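Allantoicase (Saccharomyces cerevisiae, PDB 1O59) catalyses the hydrolysis of allantoate to (S)-ureidoglycolate and urea, a step that lets yeast use purines as a secondary nitrogen source. Local coordinates at residues Lys25-Ser30 / Leu162-Asn167. Sequence-based numbering, arbitrary orientation.
Sequences KSIIIS and LFVRGN
Helix 21-31 packs against a face of an antiparallel beta-sheet where Ile27 and Ile28 meet Val164, the last residue of strand 160-164. The contact is small and wholly apolar, and no hydrogen bond crosses it. Val164 CG2 makes the closest approach to both isoleucines: it lies 4.1 Å from Ile27 CG2 and 4.1 Å from Ile28 CD1. The two isoleucines offer different branches. Ile27 presents its short CG2 methyl, which also lies 4.3 Å from Val164 CG1 and so faces both branches of the valine. The two side chains cross at about a right angle. Ile28 reaches over with the tip of its longer branch, running past the valine in the opposite direction. Val164 has CG1 anti to its backbone N (chi1 178°), which turns CG2 to the side of that N and against the helix. The backbones stay apart, with CA of Ile28 and CA of Val164 7.9 Å from each other. Phe24, Phe16 and Ile108 also touch Val164. This light apolar contact lays a short helix over the sheet of strands 14-16, 160-164 and 105-113, consistent with a galactose-binding-like beta-sandwich; strand 160-164 belongs to the first allantoicase repeat.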
ATOM      1  N   LYS A  25      -1.462  10.374  -7.385  1.00 58.50           N
ATOM      2  CA  LYS A  25      -2.061   9.032  -7.329  1.00 60.51           C
ATOM      3  C   LYS A  25      -2.287   8.443  -8.719  1.00 60.28           C
ATOM      4  O   LYS A  25      -2.131   7.233  -8.931  1.00 60.70           O
ATOM      5  CB  LYS A  25      -3.379   9.063  -6.545  1.00 60.99           C
ATOM      6  CG  LYS A  25      -3.200   9.167  -5.011  1.00 62.62           C
ATOM      7  CD  LYS A  25      -4.457   9.787  -4.346  1.00 63.43           C
ATOM      8  CE  LYS A  25      -4.709   9.263  -2.887  1.00 66.07           C
ATOM      9  NZ  LYS A  25      -5.890   9.986  -2.213  1.00 66.53           N
ATOM     10  N   SER A  26      -2.652   9.307  -9.659  1.00 60.11           N
ATOM     11  CA  SER A  26      -2.736   8.937 -11.058  1.00 60.23           C
ATOM     12  C   SER A  26      -1.471   8.258 -11.567  1.00 59.34           C
ATOM     13  O   SER A  26      -1.522   7.259 -12.299  1.00 59.83           O
ATOM     14  CB  SER A  26      -2.947  10.184 -11.910  1.00 60.61           C
ATOM     15  OG  SER A  26      -4.308  10.360 -12.204  1.00 64.18           O
ATOM     16  N   ILE A  27      -0.337   8.853 -11.237  1.00 57.59           N
ATOM     17  CA  ILE A  27       0.923   8.394 -11.768  1.00 56.47           C
ATOM     18  C   ILE A  27       1.358   7.133 -11.038  1.00 56.54           C
ATOM     19  O   ILE A  27       1.762   6.147 -11.645  1.00 55.63           O
ATOM     20  CB  ILE A  27       1.952   9.543 -11.661  1.00 55.86           C
ATOM     21  CG1 ILE A  27       1.653  10.579 -12.763  1.00 53.75           C
ATOM     22  CG2 ILE A  27       3.379   9.018 -11.741  1.00 54.84           C
ATOM     23  CD1 ILE A  27       1.786  11.974 -12.337  1.00 51.76           C
ATOM     24  N   ILE A  28       1.250   7.182  -9.722  1.00 57.08           N
ATOM     25  CA  ILE A  28       1.671   6.066  -8.861  1.00 57.96           C
ATOM     26  C   ILE A  28       0.855   4.803  -9.134  1.00 57.75           C
ATOM     27  O   ILE A  28       1.400   3.738  -9.411  1.00 57.68           O
ATOM     28  CB  ILE A  28       1.590   6.510  -7.367  1.00 57.81           C
ATOM     29  CG1 ILE A  28       2.624   7.613  -7.096  1.00 58.40           C
ATOM     30  CG2 ILE A  28       1.794   5.362  -6.436  1.00 58.48           C
ATOM     31  CD1 ILE A  28       4.100   7.244  -7.471  1.00 59.40           C
ATOM     32  N   ILE A  29      -0.455   4.967  -9.128  1.00 58.58           N
ATOM     33  CA  ILE A  29      -1.374   3.848  -9.159  1.00 59.05           C
ATOM     34  C   ILE A  29      -1.865   3.517 -10.554  1.00 59.03           C
ATOM     35  O   ILE A  29      -1.663   2.412 -11.015  1.00 59.33           O
ATOM     36  CB  ILE A  29      -2.554   4.144  -8.238  1.00 59.13           C
ATOM     37  CG1 ILE A  29      -2.062   4.311  -6.806  1.00 59.35           C
ATOM     38  CG2 ILE A  29      -3.565   3.020  -8.293  1.00 60.79           C
ATOM     39  CD1 ILE A  29      -3.044   5.057  -5.905  1.00 59.53           C
ATOM     40  N   SER A  30      -2.524   4.454 -11.220  1.00 59.31           N
ATOM     41  CA  SER A  30      -3.139   4.158 -12.510  1.00 59.67           C
ATOM     42  C   SER A  30      -2.076   3.850 -13.536  1.00 59.87           C
ATOM     43  O   SER A  30      -2.237   2.927 -14.334  1.00 60.49           O
ATOM     44  CB  SER A  30      -4.019   5.320 -13.043  1.00 59.96           C
ATOM     45  OG  SER A  30      -4.873   5.886 -12.048  1.00 61.11           O
ATOM     46  N   LEU A 162       5.470  14.358  -1.594  1.00 61.35           N
ATOM     47  CA  LEU A 162       5.049  13.335  -2.524  1.00 61.11           C
ATOM     48  C   LEU A 162       5.972  13.417  -3.720  1.00 61.14           C
ATOM     49  O   LEU A 162       5.991  14.433  -4.455  1.00 60.32           O
ATOM     50  CB  LEU A 162       3.605  13.605  -2.943  1.00 61.30           C
ATOM     51  CG  LEU A 162       2.597  13.797  -1.802  1.00 62.07           C
ATOM     52  CD1 LEU A 162       1.237  14.127  -2.361  1.00 63.22           C
ATOM     53  CD2 LEU A 162       2.511  12.555  -0.917  1.00 63.30           C
ATOM     54  N   PHE A 163       6.753  12.355  -3.910  1.00 60.99           N
ATOM     55  CA  PHE A 163       7.776  12.336  -4.970  1.00 60.64           C
ATOM     56  C   PHE A 163       7.667  11.126  -5.931  1.00 60.39           C
ATOM     57  O   PHE A 163       7.225  10.014  -5.573  1.00 58.60           O
ATOM     58  CB  PHE A 163       9.198  12.460  -4.379  1.00 60.35           C
ATOM     59  CG  PHE A 163       9.517  11.406  -3.373  1.00 60.26           C
ATOM     60  CD1 PHE A 163       9.248  11.620  -2.017  1.00 59.09           C
ATOM     61  CD2 PHE A 163      10.042  10.174  -3.790  1.00 60.86           C
ATOM     62  CE1 PHE A 163       9.518  10.624  -1.071  1.00 61.60           C
ATOM     63  CE2 PHE A 163      10.303   9.159  -2.886  1.00 60.39           C
ATOM     64  CZ  PHE A 163      10.041   9.378  -1.498  1.00 62.11           C
ATOM     65  N   VAL A 164       8.075  11.407  -7.165  1.00 60.85           N
ATOM     66  CA  VAL A 164       8.225  10.422  -8.213  1.00 61.47           C
ATOM     67  C   VAL A 164       9.650  10.559  -8.719  1.00 61.79           C
ATOM     68  O   VAL A 164      10.147  11.666  -8.900  1.00 60.97           O
ATOM     69  CB  VAL A 164       7.245  10.722  -9.375  1.00 61.94           C
ATOM     70  CG1 VAL A 164       7.416   9.721 -10.533  1.00 61.61           C
ATOM     71  CG2 VAL A 164       5.801  10.741  -8.855  1.00 62.39           C
ATOM     72  N   ARG A 165      10.303   9.430  -8.952  1.00 62.65           N
ATOM     73  CA  ARG A 165      11.617   9.433  -9.593  1.00 63.25           C
ATOM     74  C   ARG A 165      11.544  10.021 -10.986  1.00 63.54           C
ATOM     75  O   ARG A 165      10.681   9.639 -11.783  1.00 63.64           O
ATOM     76  CB  ARG A 165      12.153   8.020  -9.764  1.00 63.27           C
ATOM     77  CG  ARG A 165      12.239   7.191  -8.529  1.00 64.04           C
ATOM     78  CD  ARG A 165      12.621   5.780  -8.857  1.00 63.76           C
ATOM     79  NE  ARG A 165      14.057   5.683  -9.003  1.00 63.92           N
ATOM     80  CZ  ARG A 165      14.724   5.573 -10.129  1.00 62.97           C
ATOM     81  NH1 ARG A 165      14.129   5.497 -11.309  1.00 64.23           N
ATOM     82  NH2 ARG A 165      16.036   5.517 -10.060  1.00 64.53           N
ATOM     83  N   GLY A 166      12.489  10.894 -11.306  1.00 64.06           N
ATOM     84  CA  GLY A 166      12.574  11.447 -12.650  1.00 64.40           C
ATOM     85  C   GLY A 166      12.614  10.409 -13.768  1.00 64.75           C
ATOM     86  O   GLY A 166      12.069  10.639 -14.858  1.00 64.86           O
ATOM     87  N   ASN A 167      13.270   9.275 -13.528  1.00 64.82           N
ATOM     88  CA  ASN A 167      13.429   8.274 -14.582  1.00 64.82           C
ATOM     89  C   ASN A 167      12.336   7.234 -14.543  1.00 64.31           C
ATOM     90  O   ASN A 167      12.415   6.237 -15.251  1.00 64.34           O
ATOM     91  CB  ASN A 167      14.797   7.605 -14.487  1.00 65.26           C
ATOM     92  CG  ASN A 167      15.934   8.533 -14.924  1.00 68.34           C
ATOM     93  OD1 ASN A 167      15.902   9.143 -16.011  1.00 69.25           O
ATOM     94  ND2 ASN A 167      16.949   8.647 -14.068  1.00 73.10           N
TER